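Local coordinates for protein virC2 (Agrobacterium tumefaciens, PDB 2RH3), which enhances T-DNA transfer and virulence through its C-terminal ribbon-helix-helix domain, the part contained in this chain, which probably binds DNA, at residues Glu83-His88 / Arg98-Lys103; Asp41-Leu46 / Arg75-Ser80; Lys56-Pro61 / Cys111-Glu116; Arg36-Asp41 / Thr106-Cys111; Ser26-Leu31 / Ile69-Ser74. All coordinates share one frame; numbering follows the deposited sequence. Where two conformers were deposited one is given.

Contact 1 of 5, residues Glu83-His88 / Arg98-Lys103; sequences EAARNH and RAFGHK
A chi1 of 168° swings the Phe100 ring out beside its carbonyl carbon and across to Arg86 and Ala85, while the Arg86 chain bends at chi3 (145°), so that both CG and the guanidinium lie over the ring. Two helices of the ribbon-helix-helix fold, 79-89 and 97-118, are joined here by one aromatic side chain. Arg86 uses two parts of itself on the same ring. Its CG makes a CH-pi contact over the face, 3.8 Å from the Phe100 centroid. The guanidinium lies toward the CD1 rim, in an off-centre cation-pi contact, with CZ 4.3 Å from that centroid and the two planes tilted by 30°. Arg86 NE also makes a long, weak ion pair with Asp90. Phe89 adds to the packing round Phe100. No hydrogen bond links the two segments. At the far edge of the ring, in its plane, Ala85 CB sits 3.6 Å from Phe100 CZ.

Contact 2 of 5, residues Asp41-Leu46 / Arg75-Ser80; sequences DFENML and RMFPVS
Glu43 OE1 takes a hydrogen bond from Arg75 NH1 at 2.7 Å, part of a salt bridge between helix 27-47 and the end of strand 71-76. The bond is bent to 152° at the hydrogen and comes in from above the carboxylate, 52° out of its plane. The guanidinium, by contrast, holds the oxygen at its edge, so the two flat groups stand almost perpendicular, at 87°. Arg75 NH2 also lies near, 3.0 Å from Glu43 OE1. Both side chains are stretched out, the arginine from CG to NE and the glutamate beyond CG, and they run in from opposite directions.

The glutamate also has apolar neighbours. Its CG rests on the ring edge of Phe77, 3.6 Å from CD1, and OE2 comes within 3.3 Å of Pro78 CD. Phe77 itself is buried, leaning on Val3 and Ile82, whereas Pro78 is exposed at the N-cap position of helix 79-89. Arg75 is anchored through its backbone to Val3 in the partner strand of the ribbon.

A charged pair at the surface, backed by an aromatic edge, thus ties the helix to the ribbon end. The arginine would be expected to favour the ionised form of Glu43.

Contact 3 of 5, residues Lys56-Pro61 / Cys111-Glu116; sequences KSYPIP and CFFARE
Tyr58 and Phe113 form a T-shaped pair in which the edge of the phenylalanine points at the face of the tyrosine. The fit is close: the ring planes stand at 89°, the centroids are 5.0 Å apart, and Phe113 CE2 hangs 3.7 Å above the middle of the tyrosine ring. The neighbouring edge atom, Phe113 CD2, lies 3.8 Å from Tyr58 CG, toward the root of the side chain. Tyr58 places CG between its backbone N and carbonyl carbon (chi1 49°), which turns the ring flat toward helix 97-118. There it also leans on Thr106, Leu109 and Ala110, and its hydroxyl is hydrogen-bonded to Arg8 O.

Phe113 is buried, with Pro10 and Ser15 beside it. The rest of the loop makes no contact with 111-116: Lys56 and Ser57 point away from that segment and are exposed, though Ser57 touches Thr106 earlier on the helix. Pro59 is exposed too, its backbone hydrogen-bonded to Ala11. Tyr58 is thus the one residue of this irregular strip that meets segment 111-116. Part of the connection from helix 27-47 to strand 71-76 is thereby laid along the last helix of this ribbon-helix-helix domain.

Contact 4 of 5, residues Arg36-Asp41 / Thr106-Cys111; sequences RRALGD and TAALAC
Ala38 and Ala108 bring helices 27-47 and 97-118 together, with their CA atoms only 5.5 Å apart. The two methyl groups do not meet squarely: Ala38 CB lies 3.6 Å from Ala108 O, closer than it comes to the opposing CB. Ala108 CB turns instead to Leu39, whose CG, anti to the carbonyl carbon (chi1 -66°), carries CD2 to within 3.8 Å of it. Leu109 CD2 approaches Ala38 CB more loosely, at 4.2 Å. Small side chains at the crossing let the segment axes come within 8.5 Å of each other at an angle of 94°.

A water molecule completes this first shell. It donates to Ala38 O at 3.0 Å and to Ala108 O at 2.9 Å, bridging two carbonyl oxygens, both acceptors, by giving a hydrogen to each.

Further out, the leucines are held by both ribbon and helices. Leu39 packs on Leu5 and Phe77, while Leu109 rests on Ala7, Ile34, Leu35 and Tyr58. Phe112, one turn beyond Ala108, also touches Ala38.

The centre of the contact is about 5 Å from the centre of the chain. Two helices whose segments cross almost at right angles here, with residues of the antiparallel ribbon packed on them, form a core consistent with the ribbon-helix-helix fold, here built within one polypeptide.

Contact 5 of 5, residues Ser26-Leu31 / Ile69-Ser74; sequences SPSKSL and IIVQTS
Val71 buries the largest area here, wedging its two methyl groups against the first turn of helix 27-47. CG2 meets Leu31 CD2 at 3.8 Å, and CG1, anti to the backbone N (chi1 -170°), faces Ser28 OG and O. Ser28 has two conformers, so the 3.7 Å approach of its OG to Val71 CG1 is tentative, but the backbone of Ser28 also lies against the valine, its O 3.9 Å from CG1.

Ile69 makes a separate contact two residues earlier. Its CD1 packs on the Pro27 ring, 3.8 Å from CB, with the two side chains crossing at about a right angle. All of this is apolar or van der Waals contact, without a hydrogen bond between the segments.

The helix start is fixed by its own bonds. Ser26 is the N-cap, its OG accepting from Lys29 N at 3.0 Å and 168°. Ser26 O is gripped twice, by Ser30 N and by Ser30 OG, the latter at 2.8 Å.

On the sheet side, Val71 and Thr73 are hydrogen-bonded through their backbones to Ala7 and Leu5 of strand 2-7, forming the antiparallel ribbon of the ribbon-helix-helix domain, on which the start of helix 27-47 packs. That helix start is flanked in turn by Tyr18 of helix 16-21, which touches Pro27 and Ser30, and by Pro10, which meets Leu31.

How the contacts relate
Contact 4 lies nearest the middle of the chain, and the others are spread round it: contacts 3 and 2 have centres about 9 and 10 Å away, contacts 1 and 5 about 13 Å. Helix 27-47 runs through contacts 5, 4 and 2, and helix 97-118 through contacts 1, 4 and 3. Strand 71-76 begins at contact 5 and ends at contact 2, whose centres are about 20 Å apart. Side chains join neighbours: Leu46 CD2 of contact 2 meets Ala85 CB of contact 1 at 3.9 Å, and Leu31 CD1 of contact 5 meets Leu109 CD1 of contact 4 at 4.1 Å. Together they bind ribbon and helices into one domain.

Contact 1 of 5, residues Glu83-His88 / Arg98-Lys103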
# COMPACT_ATOMS: atom_id res chain seq x y z
N GLU A 83 1.21 -14.92 -7.37
CA GLU A 83 0.98 -16.21 -6.74
C GLU A 83 1.52 -16.21 -5.30
O GLU A 83 0.81 -16.61 -4.38
CB GLU A 83 1.59 -17.37 -7.55
CG GLU A 83 1.42 -18.73 -6.89
CD GLU A 83 1.28 -19.88 -7.88
OE1 GLU A 83 1.86 -19.80 -8.99
OE2 GLU A 83 0.60 -20.87 -7.54
N ALA A 84 2.75 -15.74 -5.13
CA ALA A 84 3.35 -15.63 -3.80
C ALA A 84 2.53 -14.71 -2.88
O ALA A 84 2.27 -15.06 -1.73
CB ALA A 84 4.80 -15.15 -3.91
N ALA A 85 2.12 -13.55 -3.40
CA ALA A 85 1.24 -12.62 -2.67
C ALA A 85 -0.08 -13.26 -2.25
O ALA A 85 -0.47 -13.19 -1.09
CB ALA A 85 0.98 -11.37 -3.51
N ARG A 86 -0.77 -13.89 -3.21
CA ARG A 86 -2.06 -14.56 -2.95
C ARG A 86 -1.96 -15.68 -1.92
O ARG A 86 -2.84 -15.83 -1.08
CB ARG A 86 -2.67 -15.09 -4.25
CG ARG A 86 -3.57 -14.07 -4.93
CD ARG A 86 -4.56 -14.73 -5.86
NE ARG A 86 -5.84 -14.01 -5.87
CZ ARG A 86 -6.13 -12.97 -6.64
NH1 ARG A 86 -5.23 -12.48 -7.49
NH2 ARG A 86 -7.33 -12.40 -6.56
N ASN A 87 -0.88 -16.45 -1.98
CA ASN A 87 -0.66 -17.52 -1.00
C ASN A 87 -0.68 -17.00 0.43
O ASN A 87 -1.10 -17.70 1.35
CB ASN A 87 0.67 -18.23 -1.26
CG ASN A 87 0.65 -19.13 -2.48
OD1 ASN A 87 1.71 -19.51 -2.99
ND2 ASN A 87 -0.54 -19.50 -2.94
N HIS A 88 -0.22 -15.76 0.60
CA HIS A 88 -0.08 -15.15 1.91
C HIS A 88 -1.29 -14.32 2.33
O HIS A 88 -1.79 -14.47 3.44
CB HIS A 88 1.18 -14.29 1.95
CG HIS A 88 1.36 -13.54 3.23
ND1 HIS A 88 1.68 -14.17 4.41
CD2 HIS A 88 1.28 -12.22 3.51
CE1 HIS A 88 1.79 -13.27 5.37
NE2 HIS A 88 1.55 -12.08 4.85
N ARG A 98 -10.82 -7.64 -5.51
CA ARG A 98 -10.82 -6.30 -4.90
C ARG A 98 -10.26 -6.33 -3.48
O ARG A 98 -9.43 -5.50 -3.13
CB ARG A 98 -12.24 -5.69 -4.89
CG ARG A 98 -12.31 -4.29 -4.28
CD ARG A 98 -13.65 -3.98 -3.60
NE ARG A 98 -13.99 -4.90 -2.50
CZ ARG A 98 -13.33 -5.02 -1.35
NH1 ARG A 98 -12.24 -4.28 -1.09
NH2 ARG A 98 -13.75 -5.89 -0.44
N ALA A 99 -10.70 -7.31 -2.69
CA ALA A 99 -10.21 -7.46 -1.32
C ALA A 99 -8.72 -7.78 -1.30
O ALA A 99 -7.98 -7.24 -0.48
CB ALA A 99 -11.00 -8.52 -0.57
N PHE A 100 -8.28 -8.66 -2.21
CA PHE A 100 -6.85 -8.96 -2.34
C PHE A 100 -6.02 -7.73 -2.69
O PHE A 100 -4.98 -7.47 -2.07
CB PHE A 100 -6.61 -10.11 -3.34
CG PHE A 100 -5.16 -10.28 -3.73
CD1 PHE A 100 -4.72 -9.91 -4.99
CD2 PHE A 100 -4.23 -10.76 -2.80
CE1 PHE A 100 -3.37 -10.03 -5.35
CE2 PHE A 100 -2.88 -10.89 -3.15
CZ PHE A 100 -2.45 -10.53 -4.42
N GLY A 101 -6.50 -6.95 -3.66
CA GLY A 101 -5.81 -5.71 -4.08
C GLY A 101 -5.70 -4.66 -2.99
O GLY A 101 -4.71 -3.94 -2.89
N HIS A 102 -6.73 -4.58 -2.16
CA HIS A 102 -6.70 -3.69 -1.00
C HIS A 102 -5.63 -4.15 -0.02
O HIS A 102 -4.86 -3.33 0.48
CB HIS A 102 -8.06 -3.63 -0.32
CG HIS A 102 -8.09 -2.74 0.88
ND1 HIS A 102 -8.03 -1.36 0.80
CD2 HIS A 102 -8.19 -3.03 2.21
CE1 HIS A 102 -8.08 -0.84 2.01
NE2 HIS A 102 -8.16 -1.83 2.88
N LYS A 103 -5.58 -5.46 0.24
CA LYS A 103 -4.59 -6.03 1.17
C LYS A 103 -3.17 -5.80 0.67
O LYS A 103 -2.28 -5.42 1.44
CB LYS A 103 -4.83 -7.54 1.36
CG LYS A 103 -6.05 -7.83 2.21
CD LYS A 103 -6.12 -9.31 2.57
CE LYS A 103 -7.47 -9.69 3.16
NZ LYS A 103 -7.75 -9.00 4.45

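Contact 2 of 5, residues Asp41-Leu46 / Arg75-Ser80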
# COMPACT_ATOMS: atom_id res chain seq x y z
N ASP A 41 9.14 -1.36 -4.59
CA ASP A 41 9.92 -1.90 -3.47
C ASP A 41 9.36 -3.26 -3.05
O ASP A 41 10.13 -4.20 -2.81
CB ASP A 41 9.90 -0.94 -2.26
CG ASP A 41 10.56 0.42 -2.54
OD1 ASP A 41 11.37 0.54 -3.49
OD2 ASP A 41 10.27 1.39 -1.79
N PHE A 42 8.04 -3.35 -3.00
CA PHE A 42 7.33 -4.54 -2.48
C PHE A 42 7.49 -5.75 -3.39
O PHE A 42 7.59 -6.87 -2.89
CB PHE A 42 5.85 -4.24 -2.24
CG PHE A 42 5.22 -5.09 -1.16
CD1 PHE A 42 5.64 -4.97 0.16
CD2 PHE A 42 4.20 -5.98 -1.47
CE1 PHE A 42 5.06 -5.74 1.17
CE2 PHE A 42 3.62 -6.76 -0.47
CZ PHE A 42 4.04 -6.64 0.86
N GLU A 43 7.50 -5.51 -4.70
CA GLU A 43 7.71 -6.56 -5.71
C GLU A 43 8.97 -7.36 -5.44
O GLU A 43 8.98 -8.60 -5.56
CB GLU A 43 7.85 -5.95 -7.11
CG GLU A 43 6.59 -5.86 -7.92
CD GLU A 43 6.88 -5.42 -9.35
OE1 GLU A 43 7.46 -4.33 -9.53
OE2 GLU A 43 6.53 -6.16 -10.28
N ASN A 44 10.04 -6.65 -5.08
CA ASN A 44 11.32 -7.28 -4.79
C ASN A 44 11.28 -8.11 -3.51
O ASN A 44 12.05 -9.06 -3.35
CB ASN A 44 12.45 -6.25 -4.76
CG ASN A 44 12.65 -5.55 -6.10
OD1 ASN A 44 12.40 -6.12 -7.17
ND2 ASN A 44 13.10 -4.30 -6.05
N MET A 45 10.37 -7.74 -2.61
CA MET A 45 10.14 -8.48 -1.36
C MET A 45 9.23 -9.70 -1.56
O MET A 45 9.29 -10.66 -0.78
CB MET A 45 9.52 -7.57 -0.30
CG MET A 45 10.43 -6.43 0.12
SD MET A 45 9.59 -5.13 1.03
CE MET A 45 8.95 -6.03 2.43
N LEU A 46 8.39 -9.65 -2.58
CA LEU A 46 7.56 -10.79 -2.94
C LEU A 46 8.45 -11.90 -3.46
O LEU A 46 8.29 -13.07 -3.10
CB LEU A 46 6.51 -10.40 -3.99
CG LEU A 46 5.40 -9.47 -3.49
CD1 LEU A 46 4.58 -8.92 -4.64
CD2 LEU A 46 4.51 -10.17 -2.47
N ARG A 75 -1.80 -2.05 -11.63
CA ARG A 75 -0.38 -2.21 -11.93
C ARG A 75 -0.12 -3.64 -12.39
O ARG A 75 -0.77 -4.58 -11.93
CB ARG A 75 0.48 -1.89 -10.70
CG ARG A 75 1.97 -1.66 -11.00
CD ARG A 75 2.73 -1.27 -9.74
NE ARG A 75 4.17 -1.13 -9.97
CZ ARG A 75 5.05 -2.13 -9.87
NH1 ARG A 75 6.33 -1.90 -10.09
NH2 ARG A 75 4.64 -3.36 -9.58
N MET A 76 0.84 -3.79 -13.31
CA MET A 76 1.24 -5.10 -13.82
C MET A 76 2.25 -5.75 -12.88
O MET A 76 3.23 -5.12 -12.48
CB MET A 76 1.86 -4.98 -15.22
CG MET A 76 1.02 -4.24 -16.24
SD MET A 76 -0.50 -5.11 -16.65
CE MET A 76 -1.11 -4.11 -18.01
N PHE A 77 1.99 -7.00 -12.53
CA PHE A 77 2.91 -7.80 -11.73
C PHE A 77 3.20 -9.11 -12.46
O PHE A 77 2.31 -9.68 -13.09
CB PHE A 77 2.30 -8.15 -10.37
CG PHE A 77 2.09 -6.97 -9.47
CD1 PHE A 77 3.09 -6.56 -8.59
CD2 PHE A 77 0.88 -6.29 -9.46
CE1 PHE A 77 2.89 -5.48 -7.73
CE2 PHE A 77 0.67 -5.21 -8.61
CZ PHE A 77 1.67 -4.80 -7.75
N PRO A 78 4.45 -9.60 -12.36
CA PRO A 78 4.70 -10.98 -12.82
C PRO A 78 3.80 -11.96 -12.06
O PRO A 78 3.59 -11.80 -10.85
CB PRO A 78 6.18 -11.21 -12.46
CG PRO A 78 6.77 -9.84 -12.35
CD PRO A 78 5.67 -8.94 -11.87
N VAL A 79 3.28 -12.96 -12.78
CA VAL A 79 2.33 -13.94 -12.23
C VAL A 79 2.90 -14.75 -11.07
O VAL A 79 2.18 -15.11 -10.13
CB VAL A 79 1.79 -14.89 -13.34
CG1 VAL A 79 1.09 -16.11 -12.75
CG2 VAL A 79 0.84 -14.15 -14.27
N SER A 80 4.20 -15.04 -11.15
CA SER A 80 4.93 -15.73 -10.09
C SER A 80 4.84 -15.00 -8.74
O SER A 80 4.61 -15.63 -7.70
CB SER A 80 6.40 -15.91 -10.51
OG SER A 80 7.28 -15.85 -9.40

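Contact 3 of 5, residues Lys56-Pro61 / Cys111-Glu116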
# COMPACT_ATOMS: atom_id res chain seq x y z
N LYS A 56 1.29 -4.93 8.04
CA LYS A 56 0.12 -5.21 7.21
C LYS A 56 -0.74 -3.97 6.94
O LYS A 56 -1.36 -3.85 5.88
CB LYS A 56 -0.74 -6.32 7.84
CG LYS A 56 -0.08 -7.69 7.85
CD LYS A 56 -0.39 -8.48 6.59
CE LYS A 56 0.53 -9.67 6.44
NZ LYS A 56 1.87 -9.27 5.94
N SER A 57 -0.76 -3.05 7.90
CA SER A 57 -1.58 -1.84 7.81
C SER A 57 -0.97 -0.67 8.58
O SER A 57 0.09 -0.78 9.19
CB SER A 57 -3.00 -2.12 8.32
OG SER A 57 -2.95 -2.62 9.64
N TYR A 58 -1.68 0.46 8.55
CA TYR A 58 -1.21 1.71 9.14
C TYR A 58 -2.41 2.52 9.63
O TYR A 58 -3.54 2.27 9.19
CB TYR A 58 -0.42 2.53 8.11
CG TYR A 58 -1.14 2.67 6.78
CD1 TYR A 58 -2.03 3.73 6.55
CD2 TYR A 58 -0.94 1.73 5.76
CE1 TYR A 58 -2.70 3.84 5.35
CE2 TYR A 58 -1.62 1.82 4.56
CZ TYR A 58 -2.48 2.91 4.34
OH TYR A 58 -3.14 3.02 3.14
N PRO A 59 -2.17 3.47 10.55
CA PRO A 59 -3.28 4.30 11.06
C PRO A 59 -3.92 5.17 9.96
O PRO A 59 -3.21 5.76 9.14
CB PRO A 59 -2.60 5.20 12.10
CG PRO A 59 -1.37 4.47 12.48
CD PRO A 59 -0.90 3.85 11.19
N ILE A 60 -5.25 5.22 9.96
CA ILE A 60 -6.01 6.11 9.07
C ILE A 60 -6.72 7.21 9.89
O ILE A 60 -6.92 7.05 11.10
CB ILE A 60 -6.99 5.29 8.21
CG1 ILE A 60 -7.96 4.50 9.10
CG2 ILE A 60 -6.21 4.37 7.25
CD1 ILE A 60 -9.33 4.30 8.49
N PRO A 61 -7.10 8.34 9.24
CA PRO A 61 -7.67 9.44 10.03
C PRO A 61 -9.06 9.12 10.59
O PRO A 61 -9.81 8.37 9.96
CB PRO A 61 -7.79 10.60 9.03
CG PRO A 61 -7.07 10.18 7.80
CD PRO A 61 -6.99 8.68 7.81
N CYS A 111 4.62 -0.91 4.62
CA CYS A 111 6.05 -1.15 4.52
C CYS A 111 6.85 0.13 4.22
O CYS A 111 7.90 0.38 4.83
CB CYS A 111 6.31 -2.21 3.45
SG CYS A 111 7.99 -2.82 3.37
N PHE A 112 6.35 0.93 3.29
CA PHE A 112 6.96 2.20 2.90
C PHE A 112 6.96 3.15 4.11
O PHE A 112 7.98 3.78 4.43
CB PHE A 112 6.14 2.82 1.75
CG PHE A 112 6.72 4.11 1.23
CD1 PHE A 112 7.55 4.11 0.11
CD2 PHE A 112 6.42 5.31 1.86
CE1 PHE A 112 8.10 5.32 -0.36
CE2 PHE A 112 6.97 6.51 1.40
CZ PHE A 112 7.79 6.51 0.28
N PHE A 113 5.82 3.24 4.80
CA PHE A 113 5.69 4.13 5.95
C PHE A 113 6.58 3.68 7.13
O PHE A 113 7.15 4.52 7.80
CB PHE A 113 4.24 4.26 6.41
CG PHE A 113 3.29 4.80 5.36
CD1 PHE A 113 3.69 5.78 4.42
CD2 PHE A 113 1.97 4.35 5.34
CE1 PHE A 113 2.78 6.26 3.46
CE2 PHE A 113 1.06 4.84 4.40
CZ PHE A 113 1.47 5.78 3.45
N ALA A 114 6.68 2.37 7.36
CA ALA A 114 7.54 1.86 8.44
C ALA A 114 9.01 2.14 8.13
O ALA A 114 9.80 2.44 9.04
CB ALA A 114 7.31 0.36 8.66
N ARG A 115 9.37 2.07 6.85
CA ARG A 115 10.74 2.34 6.41
C ARG A 115 11.06 3.81 6.64
O ARG A 115 12.14 4.15 7.13
CB ARG A 115 10.93 1.96 4.94
CG ARG A 115 12.40 1.95 4.47
CD ARG A 115 12.54 1.51 3.00
NE ARG A 115 11.91 0.22 2.70
CZ ARG A 115 12.46 -0.98 2.93
NH1 ARG A 115 13.67 -1.09 3.47
NH2 ARG A 115 11.79 -2.08 2.60
N GLU A 116 10.11 4.68 6.31
CA GLU A 116 10.23 6.11 6.61
C GLU A 116 10.53 6.35 8.08
O GLU A 116 11.48 7.05 8.43
CB GLU A 116 8.92 6.82 6.30
CG GLU A 116 8.79 7.43 4.95
CD GLU A 116 7.58 8.36 4.90
OE1 GLU A 116 6.48 7.86 4.63
OE2 GLU A 116 7.75 9.59 5.12

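Contact 4 of 5, residues Arg36-Asp41 / Thr106-Cys111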
# COMPACT_ATOMS: atom_id res chain seq x y z
N ARG A 36 3.31 3.96 -6.22
CA ARG A 36 4.14 3.56 -7.36
C ARG A 36 5.51 3.05 -6.87
O ARG A 36 5.99 1.99 -7.29
CB ARG A 36 4.30 4.74 -8.33
CG ARG A 36 5.11 4.42 -9.58
CD ARG A 36 5.13 5.59 -10.55
NE ARG A 36 3.84 5.79 -11.20
CZ ARG A 36 3.11 6.90 -11.10
NH1 ARG A 36 3.55 7.92 -10.38
NH2 ARG A 36 1.95 6.98 -11.72
N ARG A 37 6.11 3.82 -5.96
CA ARG A 37 7.40 3.49 -5.40
C ARG A 37 7.26 2.30 -4.43
O ARG A 37 8.05 1.37 -4.48
CB ARG A 37 8.00 4.69 -4.66
CG ARG A 37 9.30 4.40 -3.93
CD ARG A 37 10.42 4.10 -4.89
NE ARG A 37 11.68 3.88 -4.18
CZ ARG A 37 12.89 4.02 -4.71
NH1 ARG A 37 13.05 4.39 -5.98
NH2 ARG A 37 13.97 3.79 -3.96
N ALA A 38 6.25 2.37 -3.56
CA ALA A 38 5.99 1.32 -2.58
C ALA A 38 5.77 -0.05 -3.25
O ALA A 38 6.30 -1.06 -2.80
CB ALA A 38 4.82 1.69 -1.69
N LEU A 39 5.02 -0.08 -4.35
CA LEU A 39 4.76 -1.35 -5.03
C LEU A 39 6.00 -1.86 -5.74
O LEU A 39 6.18 -3.08 -5.87
CB LEU A 39 3.57 -1.24 -6.00
CG LEU A 39 2.20 -1.00 -5.34
CD1 LEU A 39 1.23 -0.37 -6.34
CD2 LEU A 39 1.62 -2.29 -4.73
N GLY A 40 6.85 -0.94 -6.20
CA GLY A 40 8.13 -1.31 -6.79
C GLY A 40 9.03 -1.98 -5.77
O GLY A 40 9.61 -3.04 -6.03
N ASP A 41 9.14 -1.36 -4.59
CA ASP A 41 9.92 -1.90 -3.47
C ASP A 41 9.36 -3.26 -3.05
O ASP A 41 10.13 -4.20 -2.81
CB ASP A 41 9.90 -0.94 -2.26
CG ASP A 41 10.56 0.42 -2.54
OD1 ASP A 41 11.37 0.54 -3.49
OD2 ASP A 41 10.27 1.39 -1.79
N THR A 106 -2.28 -1.97 0.69
CA THR A 106 -2.18 -1.52 2.07
C THR A 106 -0.87 -2.01 2.72
O THR A 106 -0.19 -1.24 3.40
CB THR A 106 -3.44 -1.91 2.88
OG1 THR A 106 -4.57 -1.22 2.32
CG2 THR A 106 -3.27 -1.52 4.35
N ALA A 107 -0.51 -3.27 2.48
CA ALA A 107 0.76 -3.81 2.97
C ALA A 107 1.97 -3.10 2.37
O ALA A 107 2.92 -2.81 3.07
CB ALA A 107 0.85 -5.32 2.70
N ALA A 108 1.92 -2.84 1.07
CA ALA A 108 3.01 -2.16 0.38
C ALA A 108 3.25 -0.78 1.00
O ALA A 108 4.38 -0.37 1.27
CB ALA A 108 2.70 -2.07 -1.10
N LEU A 109 2.16 -0.07 1.25
CA LEU A 109 2.25 1.26 1.87
C LEU A 109 2.69 1.18 3.32
O LEU A 109 3.50 1.98 3.77
CB LEU A 109 0.91 1.98 1.75
CG LEU A 109 0.56 2.47 0.34
CD1 LEU A 109 -0.93 2.85 0.31
CD2 LEU A 109 1.44 3.65 -0.08
N ALA A 110 2.15 0.21 4.07
CA ALA A 110 2.53 0.02 5.45
C ALA A 110 4.05 -0.16 5.57
O ALA A 110 4.66 0.37 6.48
CB ALA A 110 1.79 -1.18 6.04
N CYS A 111 4.62 -0.91 4.62
CA CYS A 111 6.05 -1.15 4.52
C CYS A 111 6.85 0.13 4.22
O CYS A 111 7.90 0.38 4.83
CB CYS A 111 6.31 -2.21 3.45
SG CYS A 111 7.99 -2.82 3.37
O HOH W 1 6.94 -1.16 0.15

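Contact 5 of 5, residues Ser26-Leu31 / Ile69-Ser74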
# COMPACT_ATOMS: atom_id res chain seq x y z
N SER A 26 -3.27 16.68 -4.64
CA SER A 26 -4.44 16.08 -3.97
C SER A 26 -4.05 14.84 -3.14
O SER A 26 -3.00 14.24 -3.39
CB SER A 26 -5.51 15.68 -4.99
OG SER A 26 -5.08 14.57 -5.77
N PRO A 27 -4.87 14.47 -2.14
CA PRO A 27 -4.61 13.21 -1.44
C PRO A 27 -4.49 12.02 -2.38
O PRO A 27 -3.61 11.18 -2.19
CB PRO A 27 -5.82 13.06 -0.49
CG PRO A 27 -6.19 14.45 -0.20
CD PRO A 27 -6.00 15.20 -1.52
N SER A 28 -5.34 11.97 -3.42
CA SER A 28 -5.34 10.88 -4.40
C SER A 28 -4.04 10.81 -5.18
O SER A 28 -3.41 9.75 -5.27
CB SER A 28 -6.51 11.02 -5.37
OG SER A 28 -6.52 9.94 -6.29
N LYS A 29 -3.63 11.95 -5.76
CA LYS A 29 -2.37 12.04 -6.50
C LYS A 29 -1.18 11.69 -5.60
O LYS A 29 -0.28 10.94 -6.00
CB LYS A 29 -2.18 13.45 -7.08
CG LYS A 29 -0.75 13.73 -7.55
CD LYS A 29 -0.71 14.66 -8.74
CE LYS A 29 0.61 14.48 -9.47
NZ LYS A 29 0.82 15.52 -10.51
N SER A 30 -1.19 12.25 -4.40
CA SER A 30 -0.09 12.03 -3.46
C SER A 30 0.05 10.55 -3.13
O SER A 30 1.17 10.01 -3.13
CB SER A 30 -0.31 12.86 -2.19
OG SER A 30 -0.31 14.26 -2.49
N LEU A 31 -1.07 9.88 -2.83
CA LEU A 31 -1.00 8.46 -2.47
C LEU A 31 -0.57 7.60 -3.66
O LEU A 31 0.17 6.64 -3.48
CB LEU A 31 -2.32 7.96 -1.86
CG LEU A 31 -2.17 6.68 -1.01
CD1 LEU A 31 -1.21 6.90 0.16
CD2 LEU A 31 -3.51 6.18 -0.53
N ILE A 69 -11.56 8.89 1.85
CA ILE A 69 -10.95 8.78 0.54
C ILE A 69 -10.41 7.36 0.35
O ILE A 69 -9.63 6.87 1.17
CB ILE A 69 -9.79 9.83 0.37
CG1 ILE A 69 -10.35 11.26 0.42
CG2 ILE A 69 -9.01 9.60 -0.93
CD1 ILE A 69 -9.32 12.31 0.79
N ILE A 70 -10.90 6.68 -0.69
CA ILE A 70 -10.28 5.44 -1.13
C ILE A 70 -9.73 5.68 -2.53
O ILE A 70 -10.44 6.11 -3.44
CB ILE A 70 -11.22 4.20 -1.05
CG1 ILE A 70 -10.42 2.91 -1.30
CG2 ILE A 70 -12.42 4.34 -1.99
CD1 ILE A 70 -11.10 1.64 -0.82
N VAL A 71 -8.44 5.42 -2.68
CA VAL A 71 -7.74 5.62 -3.94
C VAL A 71 -7.69 4.30 -4.71
O VAL A 71 -7.38 3.26 -4.12
CB VAL A 71 -6.32 6.17 -3.67
CG1 VAL A 71 -5.66 6.63 -4.95
CG2 VAL A 71 -6.39 7.32 -2.67
N GLN A 72 -8.01 4.34 -6.00
CA GLN A 72 -8.08 3.15 -6.85
C GLN A 72 -7.04 3.20 -7.96
O GLN A 72 -6.87 4.23 -8.61
CB GLN A 72 -9.47 2.99 -7.49
CG GLN A 72 -10.64 3.02 -6.52
CD GLN A 72 -10.93 1.68 -5.89
OE1 GLN A 72 -10.48 0.63 -6.37
NE2 GLN A 72 -11.70 1.70 -4.81
N THR A 73 -6.35 2.09 -8.17
CA THR A 73 -5.30 2.03 -9.18
C THR A 73 -5.11 0.60 -9.69
O THR A 73 -5.66 -0.34 -9.12
CB THR A 73 -3.96 2.61 -8.64
OG1 THR A 73 -3.10 2.98 -9.72
CG2 THR A 73 -3.23 1.62 -7.73
N SER A 74 -4.34 0.46 -10.77
CA SER A 74 -3.89 -0.86 -11.23
C SER A 74 -2.39 -0.85 -11.56
O SER A 74 -1.79 0.21 -11.72
CB SER A 74 -4.74 -1.37 -12.40
OG SER A 74 -4.49 -0.68 -13.61